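Acetolactate synthase isozyme 1 large subunit (Escherichia coli, PDB 6LPI) serves as the large subunit of a thiamine-diphosphate-dependent enzyme, binding thiamine diphosphate, a magnesium ion and FAD. Local coordinates at residues T32-G37 / R58-A63; R53-R58 / M454-E459; L105-G110 / P165-I170. One frame throughout, in Å; residues are numbered along the deposited sequence.

How the contacts relate
All three contacts reach the same parallel sheet, in the N-terminal thiamine-diphosphate-binding region. Contact 3 is buried among the interior strands. It joins two neighbouring strands by a ladder of backbone bonds. Contacts 1 and 2 lie toward the 53-56 edge of the sheet, are only partly buried and have no backbone bond across them. Contact 1 packs a helix start against strand 30-33 through aliphatic groups. Contact 2 ties the edge strand 53-56 to a helix of the C-terminal region and adds a charged pair near the surface. These two contacts share Arg58, and Thr32 OG1 bonds to Ile55 O between them. Contact 3 touches neither.

Contact 1 (T32-G37 / R58-A63); sequences TGIPGG and RHEQGA
Ile34 on His59 and Gly33 on Ala63 are the two ends of a strand-helix packing within the alpha/beta fold of the N-terminal thiamine-diphosphate-binding region. Strand 53-56 and strand 78-82 are joined by a beta-alpha-beta crossover, and its helix, 60-74, passes over strand 30-33, which lies between them. The first turn of that helix meets the end of strand 30-33 here.

Ile34 is the main side chain from segment 32-37. Its CB turns toward the helix start but stays back from it. CG2 stands opposite the backbone N and makes no close approach to 58-63. CG1 lies beside the backbone N, chi1 -60°. Ile34 CG1 rests 3.9 Å from Leu56 CD1 of the adjacent strand. With the chain extended from there, CD1 is carried straight onto the backbone where the helix begins. Ile34 CD1 lies 3.6 Å from His59 N and 3.8 Å from Arg58 C. The same methyl reaches the side chain of Glu60, with Ile34 CD1 4.2 Å from Glu60 CD. Glu60 and Pro35 belong to the pocket of thiamine diphosphate. Glu60 bends at chi2, and its OE1 is hydrogen-bonded to Asn90, another residue of that pocket.

At the other end Ala63 faces the strand. Ala63 CB sits 3.9 Å from Gly33 CA, where only backbone lies before it, and equally close to Thr32 OG1. That hydroxyl is already held by Ile55 O of strand 53-56. Thr32 CG2 points to the carbonyl oxygen of Ala63. No hydrogen bond crosses between the segments, so they meet by packing alone.

The helix start has its own fastening. His59 is the N-cap, and its ring accepts the Gln61 backbone N-H close to the ring plane, with Gln61 N 3.0 Å from His59 ND1.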
# COMPACT_ATOMS: atom_id res chain seq x y z
N THR B 32 6.36 -15.10 -9.60
CA THR B 32 6.83 -14.34 -10.75
C THR B 32 8.20 -13.76 -10.46
O THR B 32 8.44 -13.21 -9.39
CB THR B 32 5.85 -13.22 -11.13
OG1 THR B 32 6.42 -12.41 -12.15
CG2 THR B 32 5.58 -12.35 -9.94
N GLY B 33 9.10 -13.89 -11.43
CA GLY B 33 10.43 -13.37 -11.24
C GLY B 33 11.25 -13.43 -12.52
O GLY B 33 10.70 -13.54 -13.62
N ILE B 34 12.56 -13.32 -12.35
CA ILE B 34 13.52 -13.44 -13.44
C ILE B 34 14.77 -14.16 -12.96
O ILE B 34 15.39 -13.76 -11.96
CB ILE B 34 13.89 -12.07 -14.02
CG1 ILE B 34 12.67 -11.34 -14.57
CG2 ILE B 34 15.06 -12.23 -15.01
CD1 ILE B 34 13.01 -10.05 -15.31
N PRO B 35 15.22 -15.19 -13.66
CA PRO B 35 16.37 -15.95 -13.18
C PRO B 35 17.68 -15.23 -13.42
O PRO B 35 17.82 -14.41 -14.33
CB PRO B 35 16.29 -17.24 -13.99
CG PRO B 35 15.66 -16.82 -15.26
CD PRO B 35 14.64 -15.79 -14.87
N GLY B 36 18.65 -15.55 -12.57
CA GLY B 36 20.03 -15.11 -12.69
C GLY B 36 20.89 -16.07 -11.90
O GLY B 36 20.39 -16.90 -11.13
N GLY B 37 22.21 -15.92 -12.07
CA GLY B 37 23.15 -16.88 -11.54
C GLY B 37 22.87 -17.29 -10.11
O GLY B 37 22.60 -18.46 -9.83
N ARG B 58 9.59 -9.05 -17.52
CA ARG B 58 10.63 -8.47 -18.34
C ARG B 58 11.48 -7.47 -17.59
O ARG B 58 12.47 -6.98 -18.13
CB ARG B 58 10.01 -7.81 -19.58
CG ARG B 58 10.07 -8.69 -20.80
CD ARG B 58 8.93 -9.66 -20.85
NE ARG B 58 9.02 -10.42 -22.07
CZ ARG B 58 8.51 -11.64 -22.21
NH1 ARG B 58 7.86 -12.21 -21.20
NH2 ARG B 58 8.63 -12.26 -23.38
N HIS B 59 11.14 -7.19 -16.34
CA HIS B 59 11.93 -6.26 -15.55
C HIS B 59 11.53 -6.55 -14.12
O HIS B 59 10.34 -6.78 -13.84
CB HIS B 59 11.62 -4.79 -15.91
CG HIS B 59 12.48 -3.78 -15.22
ND1 HIS B 59 12.38 -3.50 -13.87
CD2 HIS B 59 13.43 -2.95 -15.70
CE1 HIS B 59 13.26 -2.57 -13.54
NE2 HIS B 59 13.91 -2.22 -14.63
N GLU B 60 12.51 -6.59 -13.21
CA GLU B 60 12.19 -7.09 -11.88
C GLU B 60 11.20 -6.16 -11.19
O GLU B 60 10.37 -6.63 -10.40
CB GLU B 60 13.45 -7.31 -11.06
CG GLU B 60 14.36 -8.45 -11.57
CD GLU B 60 15.39 -7.99 -12.60
OE1 GLU B 60 15.23 -6.86 -13.13
OE2 GLU B 60 16.37 -8.73 -12.86
N GLN B 61 11.20 -4.87 -11.53
CA GLN B 61 10.14 -4.00 -11.04
C GLN B 61 8.78 -4.52 -11.47
O GLN B 61 7.83 -4.57 -10.67
CB GLN B 61 10.33 -2.58 -11.56
CG GLN B 61 9.62 -1.57 -10.70
CD GLN B 61 9.45 -0.23 -11.35
OE1 GLN B 61 8.36 0.11 -11.81
NE2 GLN B 61 10.53 0.55 -11.39
N GLY B 62 8.69 -4.98 -12.73
CA GLY B 62 7.48 -5.61 -13.21
C GLY B 62 7.12 -6.87 -12.43
O GLY B 62 5.96 -7.06 -12.08
N ALA B 63 8.10 -7.74 -12.17
CA ALA B 63 7.84 -8.94 -11.37
C ALA B 63 7.22 -8.57 -10.03
O ALA B 63 6.23 -9.17 -9.59
CB ALA B 63 9.12 -9.73 -11.12

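Contact 2 (R53-R58 / M454-E459); sequences RHILAR and MATASE
Ala57 and Thr456 are the nearest backbone pair, with their CA atoms 6.1 Å apart, where the chain leaves strand 53-56 and passes beside helix 453-459. No backbone hydrogen bond links the two segments, and side chains make the contact.

Arg58 carries most of the contact. Its chain bends at chi2 (85°), which lays the outer half along the helix. Arg58 CD passes 3.6 Å from Thr456 OG1, the two side chains running in opposite directions. One face of the guanidinium lies over the helix. Ala455 CB is under that face, toward its rim, 3.4 Å from Arg58 NE. Thr456 N lies on the same side.

The far end of the group meets Glu459 in a salt bridge on the exposed side. The guanidinium and carboxylate planes stand 75° apart. Glu459 OE1 comes to the guanidinium edge, near its plane, and takes a weak hydrogen bond from Arg58 NH1, 2.8 Å from NH1 to OE1 and bent to 124° at the hydrogen. The NH2 side is doubtful, as NH2 sits too close to the carboxylate.

Deeper in, the contact is apolar. Ile55 CG2 meets Thr456 CG2 at 4.1 Å. The hydroxyl of Thr456 is hydrogen-bonded to Glu453, whose other carboxylate oxygen accepts the backbone N-H of Arg58.

The contact links the N- and C-terminal cofactor-binding regions of one chain. Strand 53-56 is outermost in its sheet within this chain, beside strand 30-33. Helix 422-432 closes the buried end, with Leu431 on Ile55 and Ile427 on Thr456, while Ile66 of helix 60-74 also touches Thr456.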
# COMPACT_ATOMS: atom_id res chain seq x y z
N ARG B 53 3.36 -22.53 -10.96
CA ARG B 53 3.78 -21.96 -12.24
C ARG B 53 4.58 -20.67 -12.00
O ARG B 53 4.36 -19.94 -11.02
CB ARG B 53 2.58 -21.67 -13.15
CG ARG B 53 2.80 -20.58 -14.22
CD ARG B 53 1.57 -20.35 -15.12
NE ARG B 53 0.32 -20.35 -14.37
CZ ARG B 53 -0.79 -19.76 -14.79
NH1 ARG B 53 -0.80 -19.10 -15.94
NH2 ARG B 53 -1.90 -19.81 -14.05
N HIS B 54 5.54 -20.43 -12.88
CA HIS B 54 6.44 -19.28 -12.79
C HIS B 54 6.18 -18.37 -13.99
O HIS B 54 6.31 -18.80 -15.13
CB HIS B 54 7.90 -19.71 -12.79
CG HIS B 54 8.84 -18.59 -13.12
ND1 HIS B 54 9.33 -17.73 -12.16
CD2 HIS B 54 9.34 -18.17 -14.31
CE1 HIS B 54 10.11 -16.83 -12.74
NE2 HIS B 54 10.13 -17.08 -14.04
N ILE B 55 5.85 -17.11 -13.73
CA ILE B 55 5.71 -16.09 -14.78
C ILE B 55 6.97 -15.24 -14.88
O ILE B 55 7.44 -14.65 -13.89
CB ILE B 55 4.44 -15.25 -14.56
CG1 ILE B 55 3.21 -16.08 -14.95
CG2 ILE B 55 4.49 -13.98 -15.38
CD1 ILE B 55 2.70 -17.03 -13.94
N LEU B 56 7.53 -15.20 -16.09
CA LEU B 56 8.76 -14.49 -16.41
C LEU B 56 8.43 -13.04 -16.76
O LEU B 56 7.86 -12.76 -17.82
CB LEU B 56 9.51 -15.16 -17.55
CG LEU B 56 10.86 -14.61 -17.97
CD1 LEU B 56 11.78 -14.46 -16.76
CD2 LEU B 56 11.50 -15.51 -19.01
N ALA B 57 8.71 -12.14 -15.83
CA ALA B 57 8.59 -10.72 -16.10
C ALA B 57 9.69 -10.29 -17.07
O ALA B 57 10.60 -11.05 -17.44
CB ALA B 57 8.70 -9.92 -14.81
N ARG B 58 9.59 -9.05 -17.52
CA ARG B 58 10.63 -8.47 -18.34
C ARG B 58 11.48 -7.47 -17.59
O ARG B 58 12.47 -6.98 -18.13
CB ARG B 58 10.01 -7.81 -19.58
CG ARG B 58 10.07 -8.69 -20.80
CD ARG B 58 8.93 -9.66 -20.85
NE ARG B 58 9.02 -10.42 -22.07
CZ ARG B 58 8.51 -11.64 -22.21
NH1 ARG B 58 7.86 -12.21 -21.20
NH2 ARG B 58 8.63 -12.26 -23.38
N MET B 454 4.12 -5.27 -21.36
CA MET B 454 3.19 -5.59 -22.44
C MET B 454 3.44 -6.98 -22.98
O MET B 454 2.50 -7.76 -23.17
CB MET B 454 3.29 -4.56 -23.56
CG MET B 454 2.29 -3.43 -23.41
SD MET B 454 2.30 -2.27 -24.79
CE MET B 454 1.21 -1.00 -24.15
N ALA B 455 4.72 -7.33 -23.18
CA ALA B 455 5.05 -8.68 -23.62
C ALA B 455 4.48 -9.72 -22.66
O ALA B 455 3.79 -10.67 -23.08
CB ALA B 455 6.56 -8.84 -23.75
N THR B 456 4.72 -9.51 -21.36
CA THR B 456 4.18 -10.38 -20.33
C THR B 456 2.67 -10.55 -20.46
O THR B 456 2.14 -11.65 -20.29
CB THR B 456 4.55 -9.84 -18.94
OG1 THR B 456 5.97 -9.65 -18.88
CG2 THR B 456 4.11 -10.79 -17.86
N ALA B 457 1.97 -9.47 -20.83
CA ALA B 457 0.52 -9.57 -20.95
C ALA B 457 0.12 -10.46 -22.12
O ALA B 457 -0.78 -11.30 -22.00
CB ALA B 457 -0.10 -8.18 -21.10
N SER B 458 0.78 -10.30 -23.26
CA SER B 458 0.29 -11.01 -24.42
C SER B 458 0.66 -12.48 -24.36
O SER B 458 -0.15 -13.34 -24.73
CB SER B 458 0.82 -10.36 -25.70
OG SER B 458 2.21 -10.54 -25.80
N GLU B 459 1.87 -12.78 -23.88
CA GLU B 459 2.35 -14.16 -23.85
C GLU B 459 1.54 -15.04 -22.91
O GLU B 459 1.38 -16.24 -23.18
CB GLU B 459 3.82 -14.17 -23.48
CG GLU B 459 4.64 -13.33 -24.43
CD GLU B 459 6.14 -13.46 -24.20
OE1 GLU B 459 6.55 -13.82 -23.07
OE2 GLU B 459 6.90 -13.23 -25.18

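Contact 3 (L105-G110 / P165-I170); sequences LICITG and PVWIDI
Cys107 and Trp167 both turn their side chains opposite the backbone N, chi1 155° and -168°, and this brings the sulfur over the indole. Cys107 SG sits 3.6 Å from the centroid of the five-membered ring of Trp167, only 10° off the ring normal. This is a sulfur-aromatic contact made over the ring face.

The strands run parallel and in register, Ile106 beside Val166 through Gly110 beside Ile170. Five backbone hydrogen bonds tie them. They alternate in direction, from Val166 N to Leu105 O (2.9 Å) up to Ile170 N to Thr109 O (2.9 Å). All are close to straight.

The isoleucines gather on the opposite face from the cysteine. Ile106 CG2 meets Ile168 CD1 at 3.9 Å. Two residues on, Ile108 CG2 meets Ile170 CD1, also at 3.9 Å. Each partner lies two residues beyond the one bridged.

Both are interior strands of the parallel sheet of the N-terminal alpha/beta region. Strand 78-82 bonds to 105-111 on the side away from 166-171, and strand 137-140 flanks 166-171. Helix 147-159 covers the isoleucine face, with Phe155 on Ile106. Helix 86-101 covers the other, where Leu91 touches Cys107 and Ala88 touches Trp167.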
# COMPACT_ATOMS: atom_id res chain seq x y z
N LEU B 105 3.80 -8.85 0.56
CA LEU B 105 4.67 -9.39 -0.45
C LEU B 105 5.80 -10.16 0.23
O LEU B 105 6.33 -9.73 1.25
CB LEU B 105 5.23 -8.24 -1.30
CG LEU B 105 5.42 -8.35 -2.81
CD1 LEU B 105 4.05 -8.48 -3.45
CD2 LEU B 105 6.17 -7.14 -3.33
N ILE B 106 6.16 -11.31 -0.33
CA ILE B 106 7.42 -11.97 -0.02
C ILE B 106 8.28 -11.86 -1.25
O ILE B 106 7.88 -12.25 -2.36
CB ILE B 106 7.26 -13.43 0.42
CG1 ILE B 106 6.88 -13.53 1.90
CG2 ILE B 106 8.54 -14.20 0.20
CD1 ILE B 106 5.47 -13.32 2.20
N CYS B 107 9.47 -11.32 -1.06
CA CYS B 107 10.42 -11.06 -2.13
C CYS B 107 11.67 -11.88 -1.86
O CYS B 107 12.33 -11.70 -0.83
CB CYS B 107 10.71 -9.56 -2.17
SG CYS B 107 12.26 -9.08 -2.87
N ILE B 108 12.02 -12.78 -2.77
CA ILE B 108 13.12 -13.71 -2.58
C ILE B 108 14.21 -13.40 -3.60
O ILE B 108 13.96 -13.33 -4.81
CB ILE B 108 12.67 -15.17 -2.68
CG1 ILE B 108 11.81 -15.54 -1.47
CG2 ILE B 108 13.86 -16.07 -2.74
CD1 ILE B 108 10.98 -16.80 -1.65
N THR B 109 15.42 -13.21 -3.10
CA THR B 109 16.55 -12.83 -3.93
C THR B 109 17.71 -13.78 -3.65
O THR B 109 17.95 -14.17 -2.50
CB THR B 109 16.91 -11.35 -3.62
OG1 THR B 109 16.03 -10.48 -4.35
CG2 THR B 109 18.31 -11.03 -4.00
N GLY B 110 18.39 -14.21 -4.72
CA GLY B 110 19.61 -14.95 -4.54
C GLY B 110 20.73 -14.03 -4.14
O GLY B 110 20.71 -12.83 -4.42
N PRO B 165 5.79 -5.92 2.93
CA PRO B 165 6.76 -6.79 2.26
C PRO B 165 7.86 -7.24 3.20
O PRO B 165 8.33 -6.50 4.07
CB PRO B 165 7.34 -5.89 1.17
CG PRO B 165 7.24 -4.51 1.75
CD PRO B 165 5.96 -4.51 2.56
N VAL B 166 8.26 -8.49 3.03
CA VAL B 166 9.43 -9.04 3.68
C VAL B 166 10.37 -9.52 2.59
O VAL B 166 9.95 -10.17 1.62
CB VAL B 166 9.09 -10.18 4.66
CG1 VAL B 166 10.33 -10.57 5.44
CG2 VAL B 166 7.99 -9.75 5.59
N TRP B 167 11.65 -9.22 2.77
CA TRP B 167 12.67 -9.52 1.79
C TRP B 167 13.56 -10.61 2.37
O TRP B 167 14.12 -10.45 3.46
CB TRP B 167 13.46 -8.26 1.46
CG TRP B 167 14.33 -8.38 0.27
CD1 TRP B 167 15.06 -9.47 -0.11
CD2 TRP B 167 14.57 -7.37 -0.72
NE1 TRP B 167 15.74 -9.20 -1.27
CE2 TRP B 167 15.46 -7.92 -1.66
CE3 TRP B 167 14.13 -6.05 -0.88
CZ2 TRP B 167 15.90 -7.21 -2.76
CZ3 TRP B 167 14.58 -5.34 -1.99
CH2 TRP B 167 15.46 -5.93 -2.91
N ILE B 168 13.68 -11.72 1.65
CA ILE B 168 14.54 -12.82 2.08
C ILE B 168 15.65 -12.95 1.04
O ILE B 168 15.40 -13.32 -0.11
CB ILE B 168 13.75 -14.13 2.24
CG1 ILE B 168 12.45 -13.88 3.01
CG2 ILE B 168 14.59 -15.19 2.98
CD1 ILE B 168 11.40 -14.94 2.82
N ASP B 169 16.89 -12.68 1.48
CA ASP B 169 18.09 -12.84 0.67
C ASP B 169 18.76 -14.17 1.02
O ASP B 169 19.14 -14.40 2.18
CB ASP B 169 19.02 -11.66 0.90
CG ASP B 169 19.95 -11.40 -0.26
OD1 ASP B 169 21.03 -10.83 -0.02
OD2 ASP B 169 19.60 -11.72 -1.41
N ILE B 170 18.94 -15.05 0.04
CA ILE B 170 19.42 -16.40 0.31
C ILE B 170 20.68 -16.68 -0.50
O ILE B 170 20.62 -16.77 -1.74
CB ILE B 170 18.34 -17.46 0.02
CG1 ILE B 170 17.00 -17.06 0.62
CG2 ILE B 170 18.73 -18.79 0.62
CD1 ILE B 170 15.84 -17.87 0.06